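Local coordinates for Poly(A) RNA polymerase protein 2 (PDB 3NYB) that probably adds adenosines to RNA 3' ends as the catalytic subunit of the TRAMP polymerase core, which acts in RNA surveillance in yeast, at residues K148-W153 and S188-V193; E111-A116 and I122-E127; L7-S12 and I25-A30. The protein carries 1 engineered substitution. All blocks are in the same frame, centred on the assembly; numbering follows the deposited sequence.

Contact 1 (K148-W153 and S188-V193); sequences KLIREW and SIICLV
Ile190 reaches from helix 186-198 into the angle between Ile150 and Trp153 of helix 145-155, and its side chain meets both. Its CB already lies level with the indole, 3.8 Å from CZ3 of Trp153 and in the plane of the ring at its edge. From there the two branches part. CG2, held anti to the backbone N, presses against the six-membered ring edge-on, 3.3 Å from Trp153 CE3 and equally close to CZ3. The other branch runs through CG1 to CD1, which meets CD1 of Ile150 at 3.5 Å and lies 4.1 Å from Ile150 CG2. The two isoleucines cross at about a right angle, so methyl groups meet there rather than whole chains lying alongside. At the far end of the indole, CH2 of Trp153 comes to 4.1 Å from CB of Cys191.

The short helical segments cross at 38° with axes 11.1 Å apart. Side chains fill most of this gap, and the far end of the indole reaches the backbone of Cys191. Around them, Phe194 stacks on the indole, Phe187 meets it with inclined planes, and Leu160 of helix 160-173 also touches it, placing the pair in the interior of the helical part of the protein. Apolar carbons do nearly all the touching: the contact rests on burial and on the fit of Ile190 against the ring edge and Ile150.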
# COMPACT_ATOMS: atom_id res chain seq x y z
N LYS A 148 15.72 -1.41 -4.25
CA LYS A 148 15.92 -2.43 -5.27
C LYS A 148 14.86 -3.53 -5.18
O LYS A 148 14.34 -4.00 -6.20
CB LYS A 148 17.33 -3.01 -5.19
CG LYS A 148 17.78 -3.75 -6.46
CD LYS A 148 18.01 -2.80 -7.63
CE LYS A 148 18.50 -3.53 -8.89
NZ LYS A 148 19.94 -3.97 -8.83
N LEU A 149 14.53 -3.94 -3.96
CA LEU A 149 13.44 -4.90 -3.77
C LEU A 149 12.18 -4.41 -4.47
O LEU A 149 11.54 -5.17 -5.21
CB LEU A 149 13.17 -5.11 -2.28
CG LEU A 149 14.25 -5.90 -1.53
CD1 LEU A 149 13.88 -6.04 -0.06
CD2 LEU A 149 14.45 -7.26 -2.17
N ILE A 150 11.84 -3.15 -4.24
CA ILE A 150 10.67 -2.53 -4.86
C ILE A 150 10.63 -2.73 -6.36
O ILE A 150 9.63 -3.20 -6.90
CB ILE A 150 10.62 -1.01 -4.58
CG1 ILE A 150 10.62 -0.73 -3.08
CG2 ILE A 150 9.40 -0.38 -5.23
CD1 ILE A 150 9.55 -1.44 -2.34
N ARG A 151 11.71 -2.38 -7.05
CA ARG A 151 11.74 -2.49 -8.50
C ARG A 151 11.61 -3.94 -8.96
O ARG A 151 10.89 -4.23 -9.92
CB ARG A 151 13.00 -1.85 -9.07
CG ARG A 151 13.00 -0.34 -8.96
CD ARG A 151 14.28 0.26 -9.52
NE ARG A 151 15.45 -0.09 -8.73
CZ ARG A 151 15.80 0.51 -7.60
NH1 ARG A 151 15.04 1.49 -7.11
NH2 ARG A 151 16.89 0.13 -6.94
N GLU A 152 12.29 -4.83 -8.26
CA GLU A 152 12.21 -6.25 -8.56
C GLU A 152 10.81 -6.78 -8.26
O GLU A 152 10.21 -7.42 -9.12
CB GLU A 152 13.26 -7.02 -7.77
CG GLU A 152 14.68 -6.60 -8.11
CD GLU A 152 15.72 -7.26 -7.21
OE1 GLU A 152 15.34 -7.87 -6.19
OE2 GLU A 152 16.93 -7.17 -7.54
N TRP A 153 10.29 -6.52 -7.07
CA TRP A 153 8.93 -6.94 -6.77
C TRP A 153 7.98 -6.51 -7.89
O TRP A 153 7.07 -7.25 -8.27
CB TRP A 153 8.42 -6.35 -5.45
CG TRP A 153 9.09 -6.75 -4.16
CD1 TRP A 153 9.92 -7.82 -3.92
CD2 TRP A 153 8.94 -6.07 -2.91
NE1 TRP A 153 10.30 -7.82 -2.60
CE2 TRP A 153 9.72 -6.77 -1.96
CE3 TRP A 153 8.24 -4.93 -2.51
CZ2 TRP A 153 9.80 -6.34 -0.61
CZ3 TRP A 153 8.32 -4.52 -1.18
CH2 TRP A 153 9.09 -5.22 -0.25
N SER A 188 6.56 -0.40 3.76
CA SER A 188 5.71 -1.31 4.52
C SER A 188 4.45 -1.69 3.77
O SER A 188 4.06 -2.85 3.74
CB SER A 188 5.34 -0.69 5.87
OG SER A 188 6.49 -0.45 6.65
N ILE A 189 3.80 -0.70 3.17
CA ILE A 189 2.56 -0.98 2.46
C ILE A 189 2.86 -1.91 1.31
O ILE A 189 2.17 -2.91 1.10
CB ILE A 189 1.90 0.29 1.92
CG1 ILE A 189 1.65 1.29 3.05
CG2 ILE A 189 0.59 -0.06 1.23
CD1 ILE A 189 1.19 2.66 2.56
N ILE A 190 3.90 -1.58 0.55
CA ILE A 190 4.30 -2.39 -0.59
C ILE A 190 4.55 -3.82 -0.15
O ILE A 190 4.08 -4.77 -0.79
CB ILE A 190 5.56 -1.84 -1.24
CG1 ILE A 190 5.36 -0.37 -1.60
CG2 ILE A 190 5.91 -2.65 -2.47
CD1 ILE A 190 6.53 0.23 -2.36
N CYS A 191 5.29 -3.97 0.94
CA CYS A 191 5.58 -5.29 1.49
C CYS A 191 4.32 -6.12 1.73
O CYS A 191 4.22 -7.24 1.25
CB CYS A 191 6.39 -5.18 2.78
SG CYS A 191 6.85 -6.78 3.43
N LEU A 192 3.37 -5.56 2.49
CA LEU A 192 2.15 -6.29 2.83
C LEU A 192 1.43 -6.82 1.61
O LEU A 192 1.05 -7.99 1.56
CB LEU A 192 1.19 -5.39 3.61
CG LEU A 192 1.65 -4.86 4.96
CD1 LEU A 192 0.61 -3.89 5.49
CD2 LEU A 192 1.92 -5.98 5.94
N VAL A 193 1.24 -5.96 0.63
CA VAL A 193 0.57 -6.36 -0.60
C VAL A 193 1.38 -7.43 -1.29
O VAL A 193 0.86 -8.48 -1.66
CB VAL A 193 0.39 -5.16 -1.53
CG1 VAL A 193 -0.39 -5.55 -2.78
CG2 VAL A 193 -0.31 -4.06 -0.81

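Contact 2 (E111-A116 and I122-E127)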
# COMPACT_ATOMS: atom_id res chain seq x y z
N GLU A 111 5.95 28.85 1.56
CA GLU A 111 6.32 28.33 2.87
C GLU A 111 7.17 27.09 2.72
O GLU A 111 6.78 26.12 2.08
CB GLU A 111 5.11 28.01 3.74
CG GLU A 111 5.45 27.03 4.85
CD GLU A 111 4.54 27.16 6.05
OE1 GLU A 111 4.56 28.24 6.68
OE2 GLU A 111 3.82 26.19 6.36
N VAL A 112 8.35 27.13 3.33
CA VAL A 112 9.25 26.01 3.31
C VAL A 112 9.36 25.38 4.68
O VAL A 112 9.65 26.06 5.67
CB VAL A 112 10.64 26.46 2.86
CG1 VAL A 112 11.52 25.25 2.64
CG2 VAL A 112 10.54 27.27 1.59
N GLU A 113 9.13 24.08 4.75
CA GLU A 113 9.18 23.40 6.04
C GLU A 113 10.30 22.36 6.10
O GLU A 113 10.40 21.49 5.24
CB GLU A 113 7.84 22.74 6.34
CG GLU A 113 7.82 21.96 7.64
CD GLU A 113 6.48 21.34 7.90
OE1 GLU A 113 5.66 21.27 6.95
OE2 GLU A 113 6.23 20.92 9.05
N VAL A 114 11.13 22.46 7.13
CA VAL A 114 12.10 21.41 7.45
C VAL A 114 11.45 20.25 8.22
O VAL A 114 10.71 20.46 9.18
CB VAL A 114 13.27 21.96 8.28
CG1 VAL A 114 13.98 20.82 8.98
CG2 VAL A 114 14.24 22.72 7.40
N VAL A 115 11.71 19.03 7.77
CA VAL A 115 11.19 17.84 8.45
C VAL A 115 12.23 16.73 8.37
O VAL A 115 13.33 16.93 7.86
CB VAL A 115 9.89 17.33 7.80
CG1 VAL A 115 8.98 18.49 7.46
CG2 VAL A 115 10.20 16.52 6.56
N ALA A 116 11.88 15.55 8.86
CA ALA A 116 12.82 14.43 8.87
C ALA A 116 12.15 13.10 8.57
O ALA A 116 11.15 12.74 9.19
CB ALA A 116 13.53 14.36 10.22
N ILE A 122 14.86 16.85 5.68
CA ILE A 122 14.18 17.09 4.41
C ILE A 122 13.52 18.46 4.36
O ILE A 122 13.08 19.00 5.37
CB ILE A 122 13.11 16.02 4.15
CG1 ILE A 122 13.77 14.66 3.95
CG2 ILE A 122 12.27 16.37 2.94
CD1 ILE A 122 12.78 13.53 3.95
N ILE A 123 13.46 19.03 3.16
CA ILE A 123 12.86 20.34 2.95
C ILE A 123 11.62 20.18 2.04
O ILE A 123 11.72 19.68 0.91
CB ILE A 123 13.90 21.30 2.32
CG1 ILE A 123 13.31 22.66 2.04
CG2 ILE A 123 14.45 20.75 1.01
CD1 ILE A 123 14.06 23.38 0.94
N LYS A 124 10.45 20.55 2.55
CA LYS A 124 9.21 20.43 1.78
C LYS A 124 8.73 21.81 1.35
O LYS A 124 8.83 22.76 2.12
CB LYS A 124 8.11 19.79 2.62
CG LYS A 124 8.44 18.42 3.15
CD LYS A 124 7.46 18.02 4.24
CE LYS A 124 6.03 17.91 3.71
NZ LYS A 124 5.07 17.45 4.75
N PHE A 125 8.21 21.91 0.14
CA PHE A 125 7.66 23.17 -0.35
C PHE A 125 6.74 22.98 -1.55
O PHE A 125 6.54 21.87 -2.03
CB PHE A 125 8.78 24.16 -0.67
CG PHE A 125 9.63 23.75 -1.85
CD1 PHE A 125 9.37 24.23 -3.12
CD2 PHE A 125 10.70 22.88 -1.68
CE1 PHE A 125 10.15 23.85 -4.21
CE2 PHE A 125 11.49 22.49 -2.75
CZ PHE A 125 11.22 22.98 -4.02
N VAL A 126 6.19 24.08 -2.05
CA VAL A 126 5.38 24.05 -3.26
C VAL A 126 5.93 25.04 -4.27
O VAL A 126 6.09 26.22 -3.98
CB VAL A 126 3.91 24.42 -2.95
CG1 VAL A 126 3.12 24.58 -4.22
CG2 VAL A 126 3.27 23.38 -2.05
N GLU A 127 6.25 24.55 -5.47
CA GLU A 127 6.63 25.47 -6.54
C GLU A 127 5.35 26.14 -7.00
O GLU A 127 4.42 25.48 -7.46
CB GLU A 127 7.31 24.74 -7.69
CG GLU A 127 8.04 25.66 -8.67
CD GLU A 127 7.11 26.31 -9.69
OE1 GLU A 127 6.94 27.55 -9.65
OE2 GLU A 127 6.53 25.58 -10.52
O HOH W 1 6.40 26.86 -0.36
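Val112 packs on Ile123 from just ahead of strand 113-116, which pairs with strand 121-127 in a beta hairpin at the outer end of the mixed five-stranded sheet in the palm domain of this nucleotidyltransferase. The tightly packed part lies under helix 92-105. There CG1 of Val112 is nearest to CG1 and then CD1 of Ile123, the two side chains crossing obliquely. Ile123 holds CG1 anti to the backbone N (chi1 178°), which carries that branch to the valine. Ala100 and Lys104 of the helix touch Val112, Leu96 touches Ile123, and Leu103 touches Phe125. The helix thus covers the Val112 and Ile123 end, while Val114, on the same face as Ile123, remains exposed.

The opposite face carries Glu113, Val115, Ile122 and Lys124 and is more open toward Glu113. Val115 places CG2 3.8 Å from CB of Ile122, and its CG1 meets CD of Lys124 at 3.6 Å. The bent lysine chain crosses the valine at about a right angle and runs on past the carboxylate of Glu113, NZ staying 4.4 Å from OE1 of Glu113, too far for a salt bridge; the opposite charges can probably still attract weakly. Lys124 also touches Asp78, the residue just before strand 79-83.

Two antiparallel hydrogen-bonded pairs, Glu113 with Lys124 and Val115 with Ile122, flank the non-hydrogen-bonded pair Val114 and Ile123. Lys124 N donates almost straight to Glu113 O, at 2.8 Å and 176°, and Val115 N reaches Ile122 O at the same length. Beyond the last paired residues a water takes over: it donates to Glu111 O at 2.6 Å and accepts from Val126 N at 3.3 Å.

Contact 3 (L7-S12 and I25-A30)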
# COMPACT_ATOMS: atom_id res chain seq x y z
N LEU A 7 -17.19 7.97 -14.85
CA LEU A 7 -17.82 8.58 -16.02
C LEU A 7 -17.45 7.86 -17.32
O LEU A 7 -16.27 7.72 -17.62
CB LEU A 7 -17.44 10.06 -16.10
CG LEU A 7 -18.45 11.03 -16.73
CD1 LEU A 7 -19.86 10.66 -16.33
CD2 LEU A 7 -18.13 12.47 -16.34
N ASN A 8 -18.46 7.40 -18.05
CA ASN A 8 -18.27 6.65 -19.31
C ASN A 8 -17.65 5.27 -19.09
O ASN A 8 -17.12 4.66 -20.01
CB ASN A 8 -17.44 7.45 -20.33
CG ASN A 8 -17.95 8.88 -20.50
OD1 ASN A 8 -19.13 9.11 -20.74
ND2 ASN A 8 -17.04 9.85 -20.38
N HIS A 9 -17.73 4.78 -17.86
CA HIS A 9 -17.13 3.51 -17.51
C HIS A 9 -18.03 2.72 -16.58
O HIS A 9 -17.57 2.13 -15.60
CB HIS A 9 -15.79 3.74 -16.83
CG HIS A 9 -14.78 4.40 -17.72
ND1 HIS A 9 -14.16 3.75 -18.76
CD2 HIS A 9 -14.26 5.65 -17.70
CE1 HIS A 9 -13.31 4.57 -19.35
NE2 HIS A 9 -13.36 5.73 -18.73
N ASP A 10 -19.33 2.72 -16.87
CA ASP A 10 -20.29 2.02 -16.03
C ASP A 10 -20.23 0.52 -16.27
O ASP A 10 -20.32 0.08 -17.41
CB ASP A 10 -21.69 2.55 -16.30
CG ASP A 10 -22.76 1.68 -15.71
OD1 ASP A 10 -23.30 0.81 -16.43
OD2 ASP A 10 -23.04 1.85 -14.51
N HIS A 11 -20.09 -0.26 -15.20
CA HIS A 11 -20.11 -1.72 -15.30
C HIS A 11 -21.26 -2.32 -14.51
O HIS A 11 -21.15 -3.44 -14.01
CB HIS A 11 -18.82 -2.32 -14.77
CG HIS A 11 -17.59 -1.62 -15.25
ND1 HIS A 11 -17.14 -1.74 -16.55
CD2 HIS A 11 -16.72 -0.81 -14.62
CE1 HIS A 11 -16.03 -1.03 -16.69
NE2 HIS A 11 -15.75 -0.46 -15.53
N SER A 12 -22.36 -1.58 -14.40
CA SER A 12 -23.45 -1.97 -13.51
C SER A 12 -24.12 -3.25 -14.00
O SER A 12 -24.75 -3.94 -13.21
CB SER A 12 -24.49 -0.85 -13.36
OG SER A 12 -25.09 -0.52 -14.60
N ILE A 25 -11.39 -0.77 -10.27
CA ILE A 25 -10.03 -0.55 -9.80
C ILE A 25 -9.16 -0.01 -10.94
O ILE A 25 -8.48 1.00 -10.76
CB ILE A 25 -9.41 -1.82 -9.16
CG1 ILE A 25 -10.26 -2.28 -7.97
CG2 ILE A 25 -7.98 -1.55 -8.69
CD1 ILE A 25 -9.64 -3.42 -7.19
N LYS A 26 -9.20 -0.68 -12.09
CA LYS A 26 -8.46 -0.25 -13.27
C LYS A 26 -8.86 1.15 -13.74
O LYS A 26 -8.04 1.90 -14.30
CB LYS A 26 -8.65 -1.24 -14.42
CG LYS A 26 -7.87 -2.54 -14.28
CD LYS A 26 -8.08 -3.43 -15.49
CE LYS A 26 -8.15 -4.92 -15.10
NZ LYS A 26 -6.91 -5.68 -15.38
N ASP A 27 -10.11 1.51 -13.53
CA ASP A 27 -10.57 2.83 -13.97
C ASP A 27 -9.94 3.92 -13.12
O ASP A 27 -9.37 4.88 -13.63
CB ASP A 27 -12.09 2.90 -13.94
CG ASP A 27 -12.72 2.02 -15.00
OD1 ASP A 27 -12.01 1.68 -15.98
OD2 ASP A 27 -13.92 1.68 -14.87
N PHE A 28 -10.04 3.73 -11.80
CA PHE A 28 -9.42 4.62 -10.83
C PHE A 28 -7.92 4.78 -11.08
O PHE A 28 -7.43 5.90 -11.18
CB PHE A 28 -9.65 4.09 -9.40
CG PHE A 28 -8.98 4.93 -8.34
CD1 PHE A 28 -9.56 6.10 -7.89
CD2 PHE A 28 -7.76 4.56 -7.81
CE1 PHE A 28 -8.95 6.87 -6.93
CE2 PHE A 28 -7.14 5.33 -6.85
CZ PHE A 28 -7.73 6.48 -6.41
N VAL A 29 -7.21 3.66 -11.15
CA VAL A 29 -5.77 3.66 -11.38
C VAL A 29 -5.40 4.43 -12.64
O VAL A 29 -4.41 5.16 -12.65
CB VAL A 29 -5.19 2.23 -11.48
CG1 VAL A 29 -3.70 2.27 -11.84
CG2 VAL A 29 -5.39 1.50 -10.18
N ALA A 30 -6.18 4.28 -13.70
CA ALA A 30 -5.87 5.00 -14.93
C ALA A 30 -6.19 6.48 -14.74
O ALA A 30 -5.46 7.35 -15.22
CB ALA A 30 -6.64 4.41 -16.12
O HOH W 2 -16.16 2.72 -13.29
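The imidazole of His11 and the carboxylate of Asp27 approach each other from opposite directions with their planes only 20° apart, and the ring points its edge at the acid in a His-carboxylate hydrogen bond. NE2 of His11 donates to OD2 of Asp27 at 2.9 Å; the oxygen lies close to the ring plane and is approached on its syn side, and the bond is fairly straight at 161°. Asp27 turns CG anti to its carbonyl carbon (chi1 -69°), which carries the carboxylate out toward the histidines. His9 comes in differently. Its ring is turned 40° from the carboxylate; CB makes the nearest approach, 3.4 Å from Asp27 OD2, while ND1 stays 4.1 Å from OD1 of Asp27. The backbone of His9 adds a second link through a water, which donates to His9 O at 2.8 Å and to Asp27 OD2 at 2.9 Å. The same carbonyl oxygen lies over one face of the His11 ring, and Phe23 meets that ring too.

In this way the irregular segment 7-12 is tied at one point, Asp27, to helix 17-31 at the protein surface. The nearby carboxylate may stabilise a protonated His11, although a neutral ring with its hydrogen on NE2 would also satisfy the bond.

The three contacts are separate: none touches another, and along the chain they follow one another in the order 3, 2, 1. Contact 2 sits at the outer end of the palm sheet, its centre about 26 Å from that of contact 1, with nearest atoms about 14 Å apart. The centres of contacts 1 and 3 are also about 26 Å apart, but their nearest atoms about 10 Å. Helix 160-173 touches segments of both: Leu160 meets Trp153, and Ile166 meets Ile25 and Phe28. Contacts 2 and 3 are farthest apart, about 35 Å between centres. Only contact 2 belongs to the sheet whose strand 79-83, as in related nucleotidyltransferases, probably borders the catalytic centre.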